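Local coordinates for protein-tyrosine-phosphatase (Shewanella sp., PDB 2Z72) that removes phosphate from phosphotyrosine by hydrolysis as a cold-active phosphatase of the calcineurin-like metallophosphoesterase family, probably using the pair of zinc ions bound in its active site, at residues S56-Q61 and L132-R137; V125-Y130 and D184-Q189; N225-A230 and D243-L248. One frame throughout, in Å; residues are numbered along the deposited sequence. Where two conformers were deposited one is given.

Contact 1. Residues S56-Q61 and L132-R137; sequences SSEIKQ and LDQQAR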
ATOM      1  N   SER A  56      -8.564  -7.944  13.898  0.53 10.79           N
ATOM      2  CA  SER A  56      -7.270  -8.297  14.470  0.53 11.24           C
ATOM      3  C   SER A  56      -7.014  -7.539  15.742  0.53 10.20           C
ATOM      4  O   SER A  56      -7.248  -6.340  15.766  0.53 11.95           O
ATOM      5  CB  SER A  56      -6.249  -7.840  13.416  0.53 12.28           C
ATOM      6  OG  SER A  56      -5.018  -8.486  13.562  0.53 19.05           O
ATOM      7  N   SER A  57      -6.453  -8.168  16.744  0.57 10.84           N
ATOM      8  CA  SER A  57      -5.978  -7.531  17.952  0.57 15.46           C
ATOM      9  C   SER A  57      -4.510  -7.146  17.859  0.57 13.08           C
ATOM     10  O   SER A  57      -3.962  -6.672  18.850  0.57 17.73           O
ATOM     11  CB  SER A  57      -6.242  -8.485  19.147  0.57 17.68           C
ATOM     12  OG  SER A  57      -5.454  -9.670  19.026  0.57 30.53           O
ATOM     13  N   GLU A  58      -3.711  -7.323  16.823  0.64 12.37           N
ATOM     14  CA  GLU A  58      -2.303  -7.134  16.629  0.64 15.88           C
ATOM     15  C   GLU A  58      -1.918  -6.234  15.434  0.64 11.82           C
ATOM     16  O   GLU A  58      -0.943  -5.505  15.641  0.64 11.59           O
ATOM     17  CB  GLU A  58      -1.539  -8.460  16.382  0.64 21.82           C
ATOM     18  CG  GLU A  58      -1.971  -9.702  17.095  0.64 17.88           C
ATOM     19  CD  GLU A  58      -1.421 -11.036  16.729  0.64 24.36           C
ATOM     20  OE1 GLU A  58      -1.565 -12.076  17.429  0.64 32.99           O
ATOM     21  OE2 GLU A  58      -0.791 -11.227  15.677  0.64 18.50           O
ATOM     22  N   ILE A  59      -2.514  -6.220  14.229  1.00 12.09           N
ATOM     23  CA  ILE A  59      -1.916  -5.639  13.043  1.00 10.56           C
ATOM     24  C   ILE A  59      -2.053  -4.128  12.971  1.00 10.21           C
ATOM     25  O   ILE A  59      -1.496  -3.529  12.070  1.00 11.18           O
ATOM     26  CB  ILE A  59      -2.453  -6.273  11.740  1.00  9.97           C
ATOM     27  CG1 ILE A  59      -3.947  -5.998  11.588  1.00 11.47           C
ATOM     28  CG2 ILE A  59      -2.157  -7.731  11.717  1.00 12.94           C
ATOM     29  CD1 ILE A  59      -4.531  -6.474  10.269  1.00 11.19           C
ATOM     30  N   LYS A  60      -2.769  -3.524  13.935  1.00  9.40           N
ATOM     31  CA  LYS A  60      -2.779  -2.079  14.042  1.00  9.74           C
ATOM     32  C   LYS A  60      -1.629  -1.560  14.918  1.00  9.76           C
ATOM     33  O   LYS A  60      -1.504  -0.334  15.086  1.00 10.74           O
ATOM     34  CB  LYS A  60      -4.116  -1.525  14.515  1.00 11.10           C
ATOM     35  CG  LYS A  60      -5.285  -2.011  13.653  1.00 12.37           C
ATOM     36  CD  LYS A  60      -6.645  -1.374  13.886  1.00 14.53           C
ATOM     37  CE  LYS A  60      -7.196  -1.812  15.186  1.00 15.34           C
ATOM     38  NZ  LYS A  60      -8.613  -1.319  15.450  1.00 12.61           N
ATOM     39  N   GLN A  61      -0.758  -2.421  15.416  1.00  9.68           N
ATOM     40  CA  GLN A  61       0.459  -1.985  16.106  1.00  9.51           C
ATOM     41  C   GLN A  61       1.412  -1.357  15.096  1.00  8.81           C
ATOM     42  O   GLN A  61       1.626  -1.887  14.018  1.00  9.48           O
ATOM     43  CB  GLN A  61       1.078  -3.188  16.775  1.00 11.08           C
ATOM     44  CG  GLN A  61       0.294  -3.804  17.889  1.00 12.12           C
ATOM     45  CD  GLN A  61       0.801  -5.158  18.380  1.00 16.20           C
ATOM     46  OE1 GLN A  61       1.737  -5.728  17.785  1.00 18.08           O
ATOM     47  NE2 GLN A  61       0.116  -5.677  19.363  1.00 24.77           N
ATOM     48  N   LEU A 132      -4.292 -10.427   4.954  1.00  9.41           N
ATOM     49  CA  LEU A 132      -2.947 -10.922   4.617  1.00  8.46           C
ATOM     50  C   LEU A 132      -1.959 -10.454   5.654  1.00  8.74           C
ATOM     51  O   LEU A 132      -1.005 -11.197   6.002  1.00  9.07           O
ATOM     52  CB  LEU A 132      -2.638 -10.405   3.210  0.65 10.22           C
ATOM     53  CG  LEU A 132      -1.564 -11.234   2.546  0.65  8.15           C
ATOM     54  CD1 LEU A 132      -2.152 -12.577   2.058  0.65  9.18           C
ATOM     55  CD2 LEU A 132      -0.963 -10.493   1.377  0.65  9.69           C
ATOM     56  N   ASP A 133      -2.098  -9.225   6.146  1.00  7.98           N
ATOM     57  CA  ASP A 133      -1.229  -8.681   7.201  1.00  8.00           C
ATOM     58  C   ASP A 133      -1.242  -9.614   8.388  1.00  8.54           C
ATOM     59  O   ASP A 133      -0.192 -10.039   8.917  1.00  8.70           O
ATOM     60  CB  ASP A 133      -1.735  -7.263   7.467  1.00  8.11           C
ATOM     61  CG  ASP A 133      -0.928  -6.318   8.342  1.00  7.77           C
ATOM     62  OD1 ASP A 133       0.118  -6.742   8.913  1.00 10.34           O
ATOM     63  OD2 ASP A 133      -1.374  -5.160   8.469  1.00  8.06           O
ATOM     64  N   GLN A 134      -2.427  -9.994   8.885  1.00  8.05           N
ATOM     65  CA  GLN A 134      -2.547 -10.889  10.003  1.00  8.70           C
ATOM     66  C   GLN A 134      -1.984 -12.268   9.681  1.00  8.74           C
ATOM     67  O   GLN A 134      -1.250 -12.843  10.504  1.00  9.35           O
ATOM     68  CB  GLN A 134      -3.999 -10.982  10.480  1.00 10.52           C
ATOM     69  CG  GLN A 134      -4.120 -11.904  11.689  1.00 12.59           C
ATOM     70  CD  GLN A 134      -3.413 -11.374  12.946  1.00 13.62           C
ATOM     71  OE1 GLN A 134      -3.863 -10.447  13.574  1.00 20.69           O
ATOM     72  NE2 GLN A 134      -2.300 -11.921  13.358  1.00 16.45           N
ATOM     73  N   GLN A 135      -2.313 -12.818   8.514  1.00  8.63           N
ATOM     74  CA  GLN A 135      -1.832 -14.132   8.175  1.00  8.93           C
ATOM     75  C   GLN A 135      -0.294 -14.195   8.064  1.00  8.99           C
ATOM     76  O   GLN A 135       0.302 -15.187   8.482  1.00  9.96           O
ATOM     77  CB  GLN A 135      -2.455 -14.598   6.851  1.00  9.86           C
ATOM     78  CG  GLN A 135      -3.964 -14.846   6.963  1.00 10.57           C
ATOM     79  CD  GLN A 135      -4.568 -15.199   5.625  1.00 11.59           C
ATOM     80  OE1 GLN A 135      -3.982 -14.923   4.576  1.00 10.97           O
ATOM     81  NE2 GLN A 135      -5.742 -15.833   5.649  1.00 13.89           N
ATOM     82  N   ALA A 136       0.290 -13.143   7.492  1.00  8.45           N
ATOM     83  CA  ALA A 136       1.744 -13.098   7.356  1.00  8.73           C
ATOM     84  C   ALA A 136       2.370 -13.110   8.766  1.00  9.67           C
ATOM     85  O   ALA A 136       3.288 -13.873   9.022  1.00 10.42           O
ATOM     86  CB  ALA A 136       2.176 -11.911   6.560  1.00  9.88           C
ATOM     87  N   ARG A 137       1.840 -12.289   9.656  1.00  9.59           N
ATOM     88  CA  ARG A 137       2.346 -12.270  11.020  1.00 10.75           C
ATOM     89  C   ARG A 137       2.247 -13.620  11.662  1.00 11.26           C
ATOM     90  O   ARG A 137       3.181 -14.080  12.317  1.00 12.36           O
ATOM     91  CB  ARG A 137       1.613 -11.167  11.828  1.00 11.47           C
ATOM     92  CG  ARG A 137       2.157 -10.967  13.209  1.00 13.18           C
ATOM     93  CD  ARG A 137       1.624  -9.734  13.887  1.00 13.54           C
ATOM     94  NE  ARG A 137       1.971  -9.676  15.301  1.00 16.94           N
ATOM     95  CZ  ARG A 137       1.922  -8.570  16.018  1.00 15.60           C
ATOM     96  NH1 ARG A 137       1.596  -7.401  15.487  1.00 17.61           N
ATOM     97  NH2 ARG A 137       2.224  -8.574  17.313  1.00 18.73           N
TER
HETATM   98  O   HOH W   1      -5.469 -10.991  16.062  1.00 27.73           O
HETATM   99  O   HOH W   2       0.779  -4.914  10.893  1.00 12.84           O
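Glu58 and Gln61 of the loop 56-61 receive the polar side chains that helix 132-137 sends out at Gln134 and Arg137. Among the hydrogen bonds, Gln134 NE2 gives a nearly straight one to Glu58 OE2 in the conformer given (2.9 Å, 169°); the acceptor lies in the amide plane, yet the amide comes from above the carboxylate plane. Arg137 grips Gln61 end-on: its NH1 lies 2.8 Å from Gln61 OE1 and its NH2 2.9 Å from the same Gln61 OE1. Both nitrogens approach from one face of the Gln61 amide, while the shared oxygen sits in the guanidinium plane, and the paired bonds limit how the guanidinium can turn. The arginine reaches that far because its chain is extended from CG to NE.

The charged contact is of another kind. In the same conformer Glu58 OE2 is 3.2 Å from Arg137 NE but well out of the guanidinium plane, a salt bridge of charges alone, and Glu58 CB covers one face of the guanidinium. One water bridges Ser57 N to Gln134 OE1; a second lies within bonding reach of Ile59 O and Asp133 OD1.

Ile59 adds van der Waals packing: its CG2 rests 3.6 Å from Gln134 CA on the helix backbone, and its CB lies at the Asp133 carboxylate, whose OD2 is held by Trp190 and Lys194.

The loop between strands 53-54 and 66-67, which holds a type I turn from Glu58 to Gln61, packs on the C-terminal part of helix 122-138, with Trp190 of helix 186-192 touching Ile59 and Lys60.

Contact 2. Residues V125-Y130 and D184-Q189; sequences VLWFMY and DTEIGQ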
ATOM      1  N   VAL A 125      -9.732  -4.947  -1.966  1.00  7.54           N
ATOM      2  CA  VAL A 125      -8.294  -4.879  -1.765  1.00  7.53           C
ATOM      3  C   VAL A 125      -7.957  -4.605  -0.338  1.00  7.14           C
ATOM      4  O   VAL A 125      -7.062  -5.266   0.257  1.00  8.04           O
ATOM      5  CB  VAL A 125      -7.623  -3.857  -2.699  1.00  7.75           C
ATOM      6  CG1 VAL A 125      -6.117  -3.863  -2.423  1.00  9.08           C
ATOM      7  CG2 VAL A 125      -7.881  -4.187  -4.157  1.00  8.91           C
ATOM      8  N   LEU A 126      -8.617  -3.626   0.290  1.00  7.67           N
ATOM      9  CA  LEU A 126      -8.274  -3.271   1.658  1.00  7.96           C
ATOM     10  C   LEU A 126      -8.455  -4.425   2.606  1.00  7.55           C
ATOM     11  O   LEU A 126      -7.566  -4.756   3.414  1.00  8.01           O
ATOM     12  CB  LEU A 126      -9.113  -2.049   2.081  1.00  7.94           C
ATOM     13  CG  LEU A 126      -8.740  -0.704   1.446  1.00  7.80           C
ATOM     14  CD1 LEU A 126      -9.831   0.302   1.707  1.00  8.81           C
ATOM     15  CD2 LEU A 126      -7.426  -0.145   1.988  1.00  8.53           C
ATOM     16  N   TRP A 127      -9.621  -5.081   2.551  1.00  7.78           N
ATOM     17  CA  TRP A 127      -9.867  -6.165   3.502  1.00  7.83           C
ATOM     18  C   TRP A 127      -8.989  -7.373   3.205  1.00  8.27           C
ATOM     19  O   TRP A 127      -8.647  -8.108   4.140  1.00  8.78           O
ATOM     20  CB  TRP A 127     -11.359  -6.531   3.569  1.00  8.25           C
ATOM     21  CG  TRP A 127     -12.175  -5.492   4.251  1.00  8.46           C
ATOM     22  CD1 TRP A 127     -13.107  -4.663   3.737  1.00  8.72           C
ATOM     23  CD2 TRP A 127     -12.078  -5.176   5.659  1.00  8.72           C
ATOM     24  NE1 TRP A 127     -13.606  -3.859   4.715  1.00  9.08           N
ATOM     25  CE2 TRP A 127     -13.007  -4.146   5.906  1.00  8.52           C
ATOM     26  CE3 TRP A 127     -11.325  -5.665   6.745  1.00  9.23           C
ATOM     27  CZ2 TRP A 127     -13.185  -3.594   7.167  1.00  9.77           C
ATOM     28  CZ3 TRP A 127     -11.504  -5.114   7.992  1.00 10.56           C
ATOM     29  CH2 TRP A 127     -12.423  -4.093   8.204  1.00 10.62           C
ATOM     30  N   PHE A 128      -8.670  -7.629   1.950  1.00  7.95           N
ATOM     31  CA  PHE A 128      -7.754  -8.672   1.609  1.00  8.50           C
ATOM     32  C   PHE A 128      -6.390  -8.371   2.220  1.00  7.73           C
ATOM     33  O   PHE A 128      -5.774  -9.271   2.813  1.00  8.52           O
ATOM     34  CB  PHE A 128      -7.648  -8.822   0.086  1.00  8.82           C
ATOM     35  CG  PHE A 128      -6.532  -9.748  -0.346  1.00  8.97           C
ATOM     36  CD1 PHE A 128      -6.617 -11.114  -0.203  1.00 11.17           C
ATOM     37  CD2 PHE A 128      -5.390  -9.212  -0.891  1.00 11.54           C
ATOM     38  CE1 PHE A 128      -5.581 -11.943  -0.584  1.00 12.38           C
ATOM     39  CE2 PHE A 128      -4.345 -10.046  -1.273  1.00 14.04           C
ATOM     40  CZ  PHE A 128      -4.442 -11.419  -1.146  1.00 13.81           C
ATOM     41  N   MET A 129      -5.913  -7.156   2.078  1.00  8.12           N
ATOM     42  CA  MET A 129      -4.581  -6.805   2.614  1.00  7.82           C
ATOM     43  C   MET A 129      -4.574  -6.824   4.129  1.00  7.92           C
ATOM     44  O   MET A 129      -3.529  -7.166   4.707  1.00  8.67           O
ATOM     45  CB  MET A 129      -4.120  -5.482   2.035  1.00  8.28           C
ATOM     46  CG  MET A 129      -3.777  -5.491   0.556  1.00  8.73           C
ATOM     47  SD  MET A 129      -2.583  -6.746   0.074  1.00  9.79           S
ATOM     48  CE  MET A 129      -1.174  -6.206   1.028  1.00 12.04           C
ATOM     49  N   TYR A 130      -5.684  -6.474   4.773  1.00  7.97           N
ATOM     50  CA  TYR A 130      -5.798  -6.551   6.230  1.00  7.79           C
ATOM     51  C   TYR A 130      -5.645  -8.008   6.668  1.00  7.94           C
ATOM     52  O   TYR A 130      -4.885  -8.359   7.563  1.00  8.41           O
ATOM     53  CB  TYR A 130      -7.115  -5.933   6.591  1.00  8.21           C
ATOM     54  CG  TYR A 130      -7.508  -5.854   8.051  1.00  8.12           C
ATOM     55  CD1 TYR A 130      -7.951  -6.978   8.729  1.00  8.97           C
ATOM     56  CD2 TYR A 130      -7.471  -4.678   8.765  1.00  8.35           C
ATOM     57  CE1 TYR A 130      -8.323  -6.940  10.059  1.00  9.49           C
ATOM     58  CE2 TYR A 130      -7.873  -4.592  10.086  1.00  8.88           C
ATOM     59  CZ  TYR A 130      -8.304  -5.738  10.716  1.00  9.23           C
ATOM     60  OH  TYR A 130      -8.738  -5.741  12.042  1.00  9.96           O
ATOM     61  N   ASP A 184     -12.089   6.852  13.344  1.00 10.74           N
ATOM     62  CA  ASP A 184     -13.116   6.107  14.017  1.00 12.08           C
ATOM     63  C   ASP A 184     -13.373   4.743  13.358  1.00 10.45           C
ATOM     64  O   ASP A 184     -14.136   3.944  13.898  1.00 11.54           O
ATOM     65  CB  ASP A 184     -14.475   6.856  14.033  0.54 15.34           C
ATOM     66  CG  ASP A 184     -14.931   7.249  12.655  0.54 16.12           C
ATOM     67  OD1 ASP A 184     -16.098   7.008  12.295  0.54 18.53           O
ATOM     68  OD2 ASP A 184     -14.150   7.852  11.879  0.54 15.64           O
ATOM     69  N   THR A 185     -12.764   4.534  12.196  1.00  9.25           N
ATOM     70  CA  THR A 185     -13.001   3.356  11.433  1.00  8.70           C
ATOM     71  C   THR A 185     -11.875   2.344  11.598  1.00  8.30           C
ATOM     72  O   THR A 185     -10.692   2.724  11.782  1.00  9.11           O
ATOM     73  CB  THR A 185     -13.211   3.633   9.915  1.00  8.41           C
ATOM     74  OG1 THR A 185     -11.985   3.982   9.315  1.00  8.49           O
ATOM     75  CG2 THR A 185     -14.288   4.724   9.718  1.00  9.68           C
ATOM     76  N   GLU A 186     -12.183   1.065  11.496  1.00  8.27           N
ATOM     77  CA  GLU A 186     -11.193   0.008  11.567  1.00  8.28           C
ATOM     78  C   GLU A 186     -10.095   0.185  10.528  1.00  8.72           C
ATOM     79  O   GLU A 186      -8.888   0.152  10.846  1.00  8.47           O
ATOM     80  CB  GLU A 186     -11.855  -1.355  11.397  1.00  8.77           C
ATOM     81  CG  GLU A 186     -10.931  -2.550  11.561  1.00  9.25           C
ATOM     82  CD  GLU A 186     -10.403  -2.749  12.960  1.00 10.17           C
ATOM     83  OE1 GLU A 186      -9.401  -3.476  13.128  1.00 11.18           O
ATOM     84  OE2 GLU A 186     -10.928  -2.133  13.905  1.00 10.91           O
ATOM     85  N   ILE A 187     -10.485   0.357   9.270  1.00  8.84           N
ATOM     86  CA  ILE A 187      -9.502   0.537   8.187  1.00  7.54           C
ATOM     87  C   ILE A 187      -8.701   1.810   8.423  1.00  7.53           C
ATOM     88  O   ILE A 187      -7.480   1.802   8.210  1.00  7.97           O
ATOM     89  CB  ILE A 187     -10.171   0.484   6.819  1.00  7.90           C
ATOM     90  CG1 ILE A 187     -10.760  -0.886   6.502  1.00  8.62           C
ATOM     91  CG2 ILE A 187      -9.191   0.940   5.736  1.00  8.46           C
ATOM     92  CD1 ILE A 187      -9.774  -2.023   6.418  1.00  9.36           C
ATOM     93  N   GLY A 188      -9.343   2.880   8.832  1.00  7.66           N
ATOM     94  CA  GLY A 188      -8.633   4.103   9.070  1.00  7.74           C
ATOM     95  C   GLY A 188      -7.638   3.954  10.173  1.00  7.85           C
ATOM     96  O   GLY A 188      -6.539   4.563  10.099  1.00  8.22           O
ATOM     97  N   GLN A 189      -7.936   3.247  11.248  1.00  8.53           N
ATOM     98  CA  GLN A 189      -7.021   3.018  12.354  1.00  7.72           C
ATOM     99  C   GLN A 189      -5.835   2.182  11.873  1.00  8.34           C
ATOM    100  O   GLN A 189      -4.661   2.491  12.196  1.00  9.18           O
ATOM    101  CB  GLN A 189      -7.763   2.296  13.479  1.00  9.25           C
ATOM    102  CG  GLN A 189      -8.779   3.179  14.160  1.00  9.64           C
ATOM    103  CD  GLN A 189      -9.827   2.419  14.922  1.00  9.97           C
ATOM    104  OE1 GLN A 189      -9.746   1.246  15.179  1.00 12.94           O
ATOM    105  NE2 GLN A 189     -10.876   3.165  15.294  1.00 11.25           N
TER
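Ile187 of helix 186-189 points its branches at Leu126 and Trp127 of helix 125-130, with Tyr130 close by. From CB the side chain divides. CG2 meets Leu126 CD1 at 4.1 Å, a loose apolar touch. CG1, set anti to the carbonyl carbon (chi1 -66°), goes the other way and comes over a face of the indole, 3.7 Å from Trp127 CZ2. At the tip, CD1 stands 3.6 Å from the centroid of the Trp127 six-membered ring and only 4° off its normal, a CH-pi contact made squarely over the face; the same Ile187 CD1 also lies 4.2 Å from Tyr130 CD2.

Beside it, Glu186 bends at chi2 (67°), bringing its CG to 4.0 Å from Trp127 CH2 and its carboxylate to the phenol. Tyr130 OH donates to Glu186 OE1 at 2.6 Å; the hydroxyl comes on the anti side of the oxygen, somewhat out of the carboxylate plane, and the oxygen sits at the edge of the tyrosine ring. The hydroxyl in turn accepts from Ser56 N, and Glu186 OE2 has Lys60 and Thr15 as partners, so the buried acid is met at both oxygens.

The indole rim faces Tyr130 as well, with Trp127 CZ3 over the centre of the phenol ring, while Trp127 NE1 donates to Pro11 O. A leucine in place of Trp127 would probably leave Ile187 CD1 without its aromatic face, open a gap over Tyr130 and strip Pro11 O of its donor.

Thr185, at the N-cap, accepts through OG1 from Gly188 N at 2.9 Å and so caps a helix whose first turn packs through Ile187 on helix 122-138: a buried helix-helix interface within the calcineurin-like phosphoesterase region.

Contact 3. Residues N225-A230 and D243-L248; sequences NALYRA and DLLNFL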
ATOM      1  N   ASN A 225       8.365   9.021   9.183  1.00  8.53           N
ATOM      2  CA  ASN A 225       7.241   8.104   9.362  1.00  8.30           C
ATOM      3  C   ASN A 225       6.342   8.566  10.505  1.00  8.84           C
ATOM      4  O   ASN A 225       5.111   8.436  10.406  1.00  8.96           O
ATOM      5  CB  ASN A 225       7.720   6.669   9.583  1.00  8.32           C
ATOM      6  CG  ASN A 225       8.207   6.039   8.326  1.00  8.18           C
ATOM      7  OD1 ASN A 225       7.608   6.216   7.233  1.00  8.47           O
ATOM      8  ND2 ASN A 225       9.307   5.297   8.357  1.00  9.05           N
ATOM      9  N   ALA A 226       6.906   9.088  11.584  1.00  8.94           N
ATOM     10  CA  ALA A 226       6.115   9.593  12.664  1.00  9.69           C
ATOM     11  C   ALA A 226       5.347  10.847  12.271  1.00  8.70           C
ATOM     12  O   ALA A 226       4.165  11.020  12.645  1.00  9.96           O
ATOM     13  CB  ALA A 226       7.042   9.889  13.878  1.00 11.49           C
ATOM     14  N   LEU A 227       5.989  11.760  11.542  1.00  9.23           N
ATOM     15  CA  LEU A 227       5.246  12.958  11.088  1.00  9.60           C
ATOM     16  C   LEU A 227       4.127  12.601  10.135  1.00  9.04           C
ATOM     17  O   LEU A 227       3.052  13.253  10.199  1.00 10.22           O
ATOM     18  CB  LEU A 227       6.243  13.908  10.420  1.00 10.37           C
ATOM     19  CG  LEU A 227       7.140  14.701  11.356  1.00 11.66           C
ATOM     20  CD1 LEU A 227       8.191  15.456  10.557  1.00 14.02           C
ATOM     21  CD2 LEU A 227       6.313  15.686  12.169  1.00 14.46           C
ATOM     22  N   TYR A 228       4.343  11.607   9.286  1.00  8.87           N
ATOM     23  CA  TYR A 228       3.272  11.189   8.380  1.00  8.79           C
ATOM     24  C   TYR A 228       2.078  10.653   9.188  1.00  9.10           C
ATOM     25  O   TYR A 228       0.930  11.000   8.879  1.00 10.01           O
ATOM     26  CB  TYR A 228       3.779  10.135   7.451  1.00  8.38           C
ATOM     27  CG  TYR A 228       4.572  10.609   6.254  1.00  8.25           C
ATOM     28  CD1 TYR A 228       5.848  10.163   5.933  1.00  8.71           C
ATOM     29  CD2 TYR A 228       3.994  11.505   5.348  1.00  9.06           C
ATOM     30  CE1 TYR A 228       6.529  10.587   4.872  1.00  9.13           C
ATOM     31  CE2 TYR A 228       4.665  11.918   4.218  1.00 10.07           C
ATOM     32  CZ  TYR A 228       5.939  11.453   3.971  1.00  9.28           C
ATOM     33  OH  TYR A 228       6.645  11.819   2.835  1.00 10.13           O
ATOM     34  N   ARG A 229       2.315   9.838  10.203  1.00  8.88           N
ATOM     35  CA  ARG A 229       1.211   9.328  10.978  1.00  9.13           C
ATOM     36  C   ARG A 229       0.500  10.454  11.718  1.00  9.81           C
ATOM     37  O   ARG A 229      -0.729  10.440  11.856  1.00 12.21           O
ATOM     38  CB  ARG A 229       1.704   8.269  11.974  1.00  9.72           C
ATOM     39  CG  ARG A 229       1.942   6.903  11.348  1.00  8.73           C
ATOM     40  CD  ARG A 229       2.281   5.840  12.347  1.00  8.70           C
ATOM     41  NE  ARG A 229       3.669   5.946  12.846  1.00  8.57           N
ATOM     42  CZ  ARG A 229       4.705   5.412  12.238  1.00  9.75           C
ATOM     43  NH1 ARG A 229       4.587   4.722  11.153  1.00 11.40           N
ATOM     44  NH2 ARG A 229       5.919   5.549  12.766  1.00 11.60           N
ATOM     45  N   ALA A 230       1.243  11.405  12.259  1.00 10.74           N
ATOM     46  CA  ALA A 230       0.678  12.457  13.082  1.00 10.81           C
ATOM     47  C   ALA A 230      -0.059  13.511  12.303  1.00 11.01           C
ATOM     48  O   ALA A 230      -0.868  14.245  12.896  1.00 12.94           O
ATOM     49  CB  ALA A 230       1.786  13.117  13.937  1.00 12.61           C
ATOM     50  N   ASP A 243       7.017  24.056   6.715  1.00 18.72           N
ATOM     51  CA  ASP A 243       7.970  23.769   5.653  1.00 18.76           C
ATOM     52  C   ASP A 243       8.245  22.301   5.507  1.00 16.45           C
ATOM     53  O   ASP A 243       8.328  21.768   4.398  1.00 16.87           O
ATOM     54  CB  ASP A 243       9.196  24.574   6.104  0.50 25.29           C
ATOM     55  CG  ASP A 243      10.475  24.406   5.340  0.50 23.98           C
ATOM     56  OD1 ASP A 243      10.321  24.263   4.098  0.50 33.40           O
ATOM     57  OD2 ASP A 243      11.575  24.409   5.924  0.50 36.30           O
ATOM     58  N   LEU A 244       8.392  21.634   6.656  1.00 15.70           N
ATOM     59  CA  LEU A 244       8.766  20.224   6.580  1.00 14.46           C
ATOM     60  C   LEU A 244       7.605  19.350   6.155  1.00 13.43           C
ATOM     61  O   LEU A 244       7.795  18.441   5.312  1.00 13.32           O
ATOM     62  CB  LEU A 244       9.307  19.791   7.934  1.00 15.82           C
ATOM     63  CG  LEU A 244       9.671  18.325   8.077  1.00 16.69           C
ATOM     64  CD1 LEU A 244      10.662  17.886   7.031  1.00 18.07           C
ATOM     65  CD2 LEU A 244      10.286  18.039   9.461  1.00 18.76           C
ATOM     66  N   LEU A 245       6.420  19.603   6.710  1.00 12.71           N
ATOM     67  CA  LEU A 245       5.256  18.856   6.271  1.00 12.18           C
ATOM     68  C   LEU A 245       4.977  19.101   4.794  1.00 12.15           C
ATOM     69  O   LEU A 245       4.544  18.176   4.081  1.00 11.67           O
ATOM     70  CB  LEU A 245       4.026  19.182   7.133  1.00 13.82           C
ATOM     71  CG  LEU A 245       4.114  18.773   8.587  1.00 13.33           C
ATOM     72  CD1 LEU A 245       2.849  19.185   9.339  1.00 14.75           C
ATOM     73  CD2 LEU A 245       4.426  17.289   8.760  1.00 15.46           C
ATOM     74  N   ASN A 246       5.182  20.321   4.338  1.00 12.85           N
ATOM     75  CA  ASN A 246       4.948  20.652   2.937  1.00 13.76           C
ATOM     76  C   ASN A 246       5.823  19.800   2.026  1.00 12.19           C
ATOM     77  O   ASN A 246       5.397  19.194   1.059  1.00 14.56           O
ATOM     78  CB  ASN A 246       5.179  22.147   2.779  0.58 14.38           C
ATOM     79  CG  ASN A 246       4.837  22.641   1.389  0.58 14.39           C
ATOM     80  OD1 ASN A 246       5.184  21.982   0.396  0.58 16.97           O
ATOM     81  ND2 ASN A 246       4.166  23.776   1.275  0.58 18.79           N
ATOM     82  N   PHE A 247       7.097  19.703   2.398  1.00 12.62           N
ATOM     83  CA  PHE A 247       8.019  18.779   1.695  1.00 12.28           C
ATOM     84  C   PHE A 247       7.501  17.363   1.692  1.00 11.02           C
ATOM     85  O   PHE A 247       7.398  16.705   0.676  1.00 11.27           O
ATOM     86  CB  PHE A 247       9.414  18.781   2.342  1.00 13.85           C
ATOM     87  CG  PHE A 247      10.277  17.696   1.769  1.00 13.33           C
ATOM     88  CD1 PHE A 247      10.766  16.675   2.574  1.00 14.60           C
ATOM     89  CD2 PHE A 247      10.571  17.650   0.431  1.00 15.10           C
ATOM     90  CE1 PHE A 247      11.509  15.654   2.056  1.00 15.19           C
ATOM     91  CE2 PHE A 247      11.344  16.653  -0.117  1.00 15.61           C
ATOM     92  CZ  PHE A 247      11.796  15.639   0.678  1.00 14.44           C
ATOM     93  N   LEU A 248       7.189  16.824   2.873  1.00 11.04           N
ATOM     94  CA  LEU A 248       6.820  15.436   3.017  1.00 11.05           C
ATOM     95  C   LEU A 248       5.564  15.071   2.256  1.00 10.23           C
ATOM     96  O   LEU A 248       5.451  13.953   1.739  1.00 10.04           O
ATOM     97  CB  LEU A 248       6.702  15.053   4.509  1.00 11.33           C
ATOM     98  CG  LEU A 248       8.011  14.987   5.292  1.00 11.53           C
ATOM     99  CD1 LEU A 248       7.703  14.788   6.783  1.00 13.26           C
ATOM    100  CD2 LEU A 248       8.865  13.858   4.737  1.00 11.82           C
TER
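Leu227 and Tyr228 both set CG anti to the carbonyl carbon (chi1 -77° and -81°), which carries the leucine branch and the phenol ring from neighbouring positions of helix 225-230 towards Leu248 and the face of helix 243-248. Leu227 CD1 makes the closest apolar contacts, lying 3.5 Å from Leu244 CD2 and 3.9 Å from Leu248 CD1. Its CB rests more loosely against Leu245 CD2.

The two helices cross at about a right angle (signed angle -92°), their axes 10.8 Å apart, a spacing bridged by the leucines and the tyrosine. This is a helical pair joined by a short helical connection, part of the run of helices between strands 203-206 and 281-284 in the phosphoesterase region.

Tyr228 adds the polar tie. Its OH donates to Leu248 O at 2.7 Å, with the oxygen in the ring plane at the edge and the hydroxyl tilted from the carbonyl plane. Leu248 also packs beside the phenol end: Leu248 CB is 3.7 Å from Tyr228 CZ, and Leu248 CD2 lies 3.6 Å from Tyr228 OH. The accepting carbonyl lies near the C-terminal end of helix 243-249, where Phe249 also meets the Tyr228 ring.

How the contacts relate
Contacts 1 and 2 share helix 122-138, their centres 11 Å apart, and their segments alternate along the chain. They touch directly: Lys60 NZ lies 2.8 Å from Gln189 OE1, and Ile59 CD1 packs 3.3 Å from Tyr130 O. Contact 3 stands apart, its centre 25 Å from that of contact 1 and 22 Å from that of contact 2, with nearest atoms about 8 Å away in each case. None of the three supplies a zinc ligand, but two come within about 12 to 13 Å of a zinc ion: the side chain of Leu126 in contact 2 is about 13 Å from one, and that of Tyr228 in contact 3 about 12 Å.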